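Local coordinates for protein putative xylanase (Bacteroides fragilis, PDB 2P1G) that probably hydrolyses glycosyl bonds, although its true substrate and reaction remain unestablished, at residues Q143-K146 / Y147-L151. Sequence-based numbering, arbitrary orientation.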
loop_
_atom_site.group_PDB
_atom_site.type_symbol
_atom_site.label_atom_id
_atom_site.label_comp_id
_atom_site.label_asym_id
_atom_site.label_seq_id
_atom_site.Cartn_x
_atom_site.Cartn_y
_atom_site.Cartn_z
ATOM N N GLN A 143 -9.223 -8.279 -18.054
ATOM C CA GLN A 143 -8.486 -8.981 -17.002
ATOM C C GLN A 143 -8.655 -8.276 -15.662
ATOM O O GLN A 143 -8.881 -8.929 -14.637
ATOM C CB GLN A 143 -7.000 -9.144 -17.355
ATOM C CG GLN A 143 -6.196 -10.014 -16.373
ATOM C CD GLN A 143 -6.760 -11.429 -16.220
ATOM O OE1 GLN A 143 -6.707 -12.226 -17.150
ATOM N NE2 GLN A 143 -7.305 -11.738 -15.037
ATOM N N MET A 144 -8.551 -6.944 -15.650
ATOM C CA MET A 144 -8.695 -6.216 -14.373
ATOM C C MET A 144 -10.114 -6.402 -13.844
ATOM O O MET A 144 -10.309 -6.575 -12.641
ATOM C CB MET A 144 -8.345 -4.732 -14.532
ATOM C CG MET A 144 -6.834 -4.415 -14.632
ATOM S SD MET A 144 -5.678 -5.258 -13.475
ATOM C CE MET A 144 -6.448 -4.804 -11.897
ATOM N N ALA A 145 -11.103 -6.408 -14.737
ATOM C CA ALA A 145 -12.484 -6.673 -14.317
ATOM C C ALA A 145 -12.639 -8.074 -13.678
ATOM O O ALA A 145 -13.413 -8.238 -12.725
ATOM C CB ALA A 145 -13.458 -6.506 -15.491
ATOM N N LYS A 146 -11.905 -9.068 -14.186
ATOM C CA LYS A 146 -11.928 -10.405 -13.574
ATOM C C LYS A 146 -11.340 -10.373 -12.166
ATOM O O LYS A 146 -11.885 -10.991 -11.242
ATOM C CB LYS A 146 -11.177 -11.422 -14.427
ATOM C CG LYS A 146 -11.889 -11.789 -15.716
ATOM C CD LYS A 146 -11.020 -12.752 -16.531
ATOM C CE LYS A 146 -11.432 -12.775 -17.996
ATOM N NZ LYS A 146 -10.355 -13.441 -18.809
ATOM N N TYR A 147 -10.253 -9.629 -11.997
ATOM C CA TYR A 147 -9.631 -9.519 -10.676
ATOM C C TYR A 147 -10.508 -8.743 -9.693
ATOM O O TYR A 147 -10.659 -9.142 -8.517
ATOM C CB TYR A 147 -8.238 -8.896 -10.775
ATOM C CG TYR A 147 -7.187 -9.747 -11.456
ATOM C CD1 TYR A 147 -7.102 -11.127 -11.219
ATOM C CD2 TYR A 147 -6.238 -9.163 -12.284
ATOM C CE1 TYR A 147 -6.131 -11.898 -11.814
ATOM C CE2 TYR A 147 -5.249 -9.921 -12.893
ATOM C CZ TYR A 147 -5.204 -11.293 -12.656
ATOM O OH TYR A 147 -4.231 -12.043 -13.252
ATOM N N GLU A 148 -11.091 -7.641 -10.161
ATOM C CA GLU A 148 -12.054 -6.882 -9.358
ATOM C C GLU A 148 -13.210 -7.762 -8.900
ATOM O O GLU A 148 -13.643 -7.690 -7.736
ATOM C CB GLU A 148 -12.605 -5.687 -10.141
ATOM C CG GLU A 148 -11.540 -4.625 -10.455
ATOM C CD GLU A 148 -12.027 -3.633 -11.511
ATOM O OE1 GLU A 148 -13.071 -3.914 -12.129
ATOM O OE2 GLU A 148 -11.385 -2.578 -11.695
ATOM N N LYS A 149 -13.720 -8.588 -9.813
ATOM C CA LYS A 149 -14.897 -9.398 -9.494
ATOM C C LYS A 149 -14.561 -10.456 -8.456
ATOM O O LYS A 149 -15.386 -10.762 -7.588
ATOM C CB LYS A 149 -15.490 -10.057 -10.751
ATOM C CG LYS A 149 -16.291 -9.081 -11.610
ATOM C CD LYS A 149 -17.015 -9.782 -12.782
ATOM C CE LYS A 149 -17.415 -8.770 -13.861
ATOM N NZ LYS A 149 -16.446 -8.778 -15.002
ATOM N N ALA A 150 -13.363 -11.014 -8.563
ATOM C CA ALA A 150 -12.941 -12.110 -7.691
ATOM C C ALA A 150 -12.680 -11.613 -6.276
ATOM O O ALA A 150 -12.821 -12.375 -5.334
ATOM C CB ALA A 150 -11.710 -12.794 -8.235
ATOM N N LEU A 151 -12.303 -10.340 -6.136
ATOM C CA LEU A 151 -12.092 -9.738 -4.812
ATOM C C LEU A 151 -13.339 -9.091 -4.215
ATOM O O LEU A 151 -13.497 -9.046 -2.988
ATOM C CB LEU A 151 -10.927 -8.728 -4.855
ATOM C CG LEU A 151 -9.530 -9.336 -4.665
ATOM C CD1 LEU A 151 -8.441 -8.272 -4.751
ATOM C CD2 LEU A 151 -9.435 -10.066 -3.330
#
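Over one face of the Tyr147 ring lies the side-chain amide of Gln143, its NE2 3.2 Å from Tyr147 CZ and displaced toward the rim of the ring. Amide and ring planes are inclined at 42°, an oblique crossing and not a parallel stack. Gln143 suits the place because its chain is long enough to reach the next turn: CG stands anti to the backbone N (chi1 -173°) and the bend at chi2 swings the amide over the tyrosine one turn later, with CG itself 3.6 Å from Tyr147 CE2. At the edge of the same ring, near its plane, sits the sulfur of Met144, a Met-aromatic contact with SD 4.1 Å from Tyr147 CD2. Arg78, elsewhere in the chain, also makes a cation-pi interaction with the ring. The Gln143, Met144 and Tyr147 contacts lie within helix 138-151, where the i to i+4 bonds characteristic of an alpha-helix run without interruption from Gln143 O to Ala150 N. The bond from Glu148 N to Met144 O, 2.8 Å long with an N-H...O angle of 172°, is nearly straight. Met144 and Glu148 mark the inner side of the helix, packing on Met124 of helix 123-126; the flexible thioether also fits against Leu134 and Thr86. Glu148 is buried, and its carboxylate is satisfied by two hydroxyls, OE2 by Tyr91 and OE1 by Ser125, which would be expected to hold the group in a fixed orientation. Ala145 meets Ser125 of helix 123-126, where its small methyl is consistent with close packing. Lys149 belongs to the exposed side: its aliphatic part runs past the Ala145 carbonyl, CG 3.2 Å from Ala145 O, before the bend at chi4 brings NZ to 3.8 Å from Ala145 CB.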